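Local coordinates for protein cadherin-related family member 2 (Mus musculus, PDB 5CYX) that probably mediates calcium-dependent adhesion between neighbouring microvilli of the epithelial brush border through heterophilic complexes of its extracellular domain with CDHR5, at residues V212-D217 and K251-I256. Residues are numbered along the deposited sequence; the frame is centred on the assembly and turned at random.
With CA (calcium ion), chain E.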
ATOM      1  N   VAL A 212     -15.553  14.200  -5.391  1.00 48.83           N
ATOM      2  CA  VAL A 212     -14.305  14.855  -5.695  1.00 48.76           C
ATOM      3  C   VAL A 212     -14.522  16.337  -5.696  1.00 48.89           C
ATOM      4  O   VAL A 212     -15.451  16.824  -6.365  1.00 50.22           O
ATOM      5  CB  VAL A 212     -13.798  14.442  -7.082  1.00 48.56           C
ATOM      6  CG1 VAL A 212     -12.396  15.022  -7.316  1.00 48.58           C
ATOM      7  CG2 VAL A 212     -13.795  12.923  -7.182  1.00 48.33           C
ATOM      8  N   ILE A 213     -13.670  17.042  -4.967  1.00 47.88           N
ATOM      9  CA  ILE A 213     -13.721  18.485  -4.799  1.00 48.06           C
ATOM     10  C   ILE A 213     -12.816  19.133  -5.822  1.00 47.33           C
ATOM     11  O   ILE A 213     -11.615  18.790  -5.965  1.00 46.04           O
ATOM     12  CB  ILE A 213     -13.241  18.870  -3.380  1.00 49.38           C
ATOM     13  CG1 ILE A 213     -14.232  18.367  -2.329  1.00 50.41           C
ATOM     14  CG2 ILE A 213     -12.984  20.375  -3.231  1.00 50.30           C
ATOM     15  CD1 ILE A 213     -13.655  18.429  -0.910  1.00 50.90           C
ATOM     16  N   ASP A 214     -13.385  20.074  -6.550  1.00 47.68           N
ATOM     17  CA  ASP A 214     -12.674  20.775  -7.597  1.00 47.55           C
ATOM     18  C   ASP A 214     -11.743  21.796  -6.938  1.00 48.68           C
ATOM     19  O   ASP A 214     -12.163  22.581  -6.045  1.00 47.80           O
ATOM     20  CB  ASP A 214     -13.642  21.458  -8.561  1.00 47.73           C
ATOM     21  CG  ASP A 214     -12.996  21.844  -9.879  1.00 47.33           C
ATOM     22  OD1 ASP A 214     -11.748  21.554 -10.127  1.00 45.75           O
ATOM     23  OD2 ASP A 214     -13.755  22.416 -10.676  1.00 46.23           O
ATOM     24  N   GLU A 215     -10.473  21.749  -7.355  1.00 49.03           N
ATOM     25  CA  GLU A 215      -9.473  22.696  -6.859  1.00 50.88           C
ATOM     26  C   GLU A 215      -8.971  23.577  -7.999  1.00 50.92           C
ATOM     27  O   GLU A 215      -9.053  23.182  -9.132  1.00 50.96           O
ATOM     28  CB  GLU A 215      -8.323  21.959  -6.209  1.00 51.39           C
ATOM     29  CG  GLU A 215      -8.690  21.260  -4.905  1.00 52.71           C
ATOM     30  CD  GLU A 215      -7.454  20.565  -4.322  1.00 53.83           C
ATOM     31  OE1 GLU A 215      -7.072  19.446  -4.749  1.00 52.07           O
ATOM     32  OE2 GLU A 215      -6.831  21.165  -3.446  1.00 56.50           O
ATOM     33  N   PRO A 216      -8.513  24.798  -7.695  1.00 52.23           N
ATOM     34  CA  PRO A 216      -8.215  25.723  -8.774  1.00 53.15           C
ATOM     35  C   PRO A 216      -6.851  25.430  -9.413  1.00 54.14           C
ATOM     36  O   PRO A 216      -5.830  25.900  -8.923  1.00 53.27           O
ATOM     37  CB  PRO A 216      -8.254  27.080  -8.097  1.00 54.15           C
ATOM     38  CG  PRO A 216      -7.924  26.811  -6.661  1.00 54.59           C
ATOM     39  CD  PRO A 216      -8.471  25.448  -6.366  1.00 53.37           C
ATOM     40  N   ASP A 217      -6.862  24.619 -10.470  1.00 54.67           N
ATOM     41  CA  ASP A 217      -5.631  24.284 -11.185  1.00 57.08           C
ATOM     42  C   ASP A 217      -5.784  24.209 -12.693  1.00 58.21           C
ATOM     43  O   ASP A 217      -4.948  23.616 -13.343  1.00 57.54           O
ATOM     44  CB  ASP A 217      -5.107  22.935 -10.677  1.00 57.85           C
ATOM     45  CG  ASP A 217      -6.068  21.773 -10.949  1.00 58.72           C
ATOM     46  OD1 ASP A 217      -7.254  21.946 -11.366  1.00 58.88           O
ATOM     47  OD2 ASP A 217      -5.607  20.650 -10.722  1.00 61.08           O
ATOM     48  N   LYS A 251     -14.928  24.067 -13.305  1.00 54.61           N
ATOM     49  CA  LYS A 251     -16.391  24.230 -13.333  1.00 55.84           C
ATOM     50  C   LYS A 251     -17.036  24.008 -11.964  1.00 54.69           C
ATOM     51  O   LYS A 251     -18.160  24.364 -11.782  1.00 55.07           O
ATOM     52  CB  LYS A 251     -17.075  23.331 -14.377  1.00 57.72           C
ATOM     53  CG  LYS A 251     -16.524  23.450 -15.790  1.00 59.54           C
ATOM     54  CD  LYS A 251     -16.751  24.820 -16.401  1.00 60.62           C
ATOM     55  CE  LYS A 251     -16.166  24.870 -17.802  1.00 62.54           C
ATOM     56  NZ  LYS A 251     -16.012  26.268 -18.281  1.00 62.68           N
ATOM     57  N   GLY A 252     -16.328  23.399 -11.034  1.00 53.94           N
ATOM     58  CA  GLY A 252     -16.753  23.318  -9.657  1.00 53.61           C
ATOM     59  C   GLY A 252     -16.474  24.572  -8.846  1.00 52.82           C
ATOM     60  O   GLY A 252     -16.854  24.646  -7.698  1.00 52.73           O
ATOM     61  N   ILE A 253     -15.786  25.525  -9.456  1.00 53.41           N
ATOM     62  CA  ILE A 253     -15.346  26.740  -8.846  1.00 53.47           C
ATOM     63  C   ILE A 253     -15.967  27.937  -9.528  1.00 54.23           C
ATOM     64  O   ILE A 253     -16.573  28.742  -8.850  1.00 53.07           O
ATOM     65  CB  ILE A 253     -13.780  26.824  -8.764  1.00 52.93           C
ATOM     66  CG1 ILE A 253     -13.257  25.760  -7.788  1.00 53.45           C
ATOM     67  CG2 ILE A 253     -13.305  28.178  -8.213  1.00 52.68           C
ATOM     68  CD1 ILE A 253     -11.763  25.414  -7.915  1.00 53.72           C
ATOM     69  N   ASN A 254     -15.838  28.063 -10.842  1.00 56.20           N
ATOM     70  CA  ASN A 254     -16.271  29.268 -11.597  1.00 58.73           C
ATOM     71  C   ASN A 254     -15.912  30.580 -10.876  1.00 59.91           C
ATOM     72  O   ASN A 254     -16.786  31.364 -10.500  1.00 59.11           O
ATOM     73  CB  ASN A 254     -17.776  29.289 -11.946  1.00 60.77           C
ATOM     74  CG  ASN A 254     -18.358  27.924 -12.152  1.00 63.36           C
ATOM     75  OD1 ASN A 254     -18.086  27.260 -13.168  1.00 66.18           O
ATOM     76  ND2 ASN A 254     -19.219  27.506 -11.214  1.00 64.81           N
ATOM     77  N   ASP A 255     -14.606  30.758 -10.699  1.00 61.10           N
ATOM     78  CA  ASP A 255     -13.971  31.930 -10.109  1.00 60.22           C
ATOM     79  C   ASP A 255     -14.247  33.090 -11.056  1.00 58.82           C
ATOM     80  O   ASP A 255     -14.272  32.897 -12.262  1.00 57.63           O
ATOM     81  CB  ASP A 255     -12.439  31.686 -10.035  1.00 61.95           C
ATOM     82  CG  ASP A 255     -11.704  32.658  -9.095  1.00 63.81           C
ATOM     83  OD1 ASP A 255     -12.318  33.558  -8.502  1.00 62.97           O
ATOM     84  OD2 ASP A 255     -10.471  32.520  -8.966  1.00 66.00           O
ATOM     85  N   ILE A 256     -14.415  34.287 -10.515  1.00 55.96           N
ATOM     86  CA  ILE A 256     -14.566  35.483 -11.318  1.00 56.35           C
ATOM     87  C   ILE A 256     -13.284  35.774 -12.138  1.00 56.11           C
ATOM     88  O   ILE A 256     -12.168  35.499 -11.680  1.00 55.86           O
ATOM     89  CB  ILE A 256     -14.865  36.716 -10.423  1.00 57.19           C
ATOM     90  CG1 ILE A 256     -16.207  36.525  -9.675  1.00 57.99           C
ATOM     91  CG2 ILE A 256     -14.956  37.980 -11.273  1.00 56.92           C
ATOM     92  CD1 ILE A 256     -16.529  37.635  -8.685  1.00 59.32           C
TER
HETATM   93 CA    CA E1004      -9.563  21.813 -10.890  1.00 49.17          CA
HETATM   94  O   HOH W   1     -10.005  19.996 -12.354  1.00 39.08           O
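A chi1 of -163° carries the Asp214 carboxylate away from its own backbone N and beside the carbonyl carbon, where OD2 meets the Gly252 amide; in Ile253, chi1 -67° sets CG1 anti to the carbonyl carbon, and an extended chi2 carries CD1 on to the chain at 214-216. The Asp214 carboxylate illustrates how one acidic group can serve two partners. Its OD1 ligates calcium at 2.3 Å, and OD2 accepts the backbone N-H of Gly252 through its anti lone pair, N to OD2 being 2.8 Å, in a moderately bent bond (145° at the hydrogen). Metal and amide together fix the rotation of the carboxylate and probably stabilise its negative charge. Beside this polar grip, Ile253 CD1 rests on the backbone, 3.3 Å from Pro216 N, and meets Pro216 CD at 3.6 Å, the two side chains crossing at about a right angle. Glu215 O and Asp217 OD1, at 2.3 and 2.4 Å from the calcium, bind the same ion, as do a water, Glu116 and Asp250. Because 212-217 leaves strand 206-213 of the second cadherin repeat and 251-256 follows strand 240-248 of the third, the contact ties two domains together at the calcium-binding linker characteristic of consecutive extracellular cadherin repeats, here EC2 and EC3.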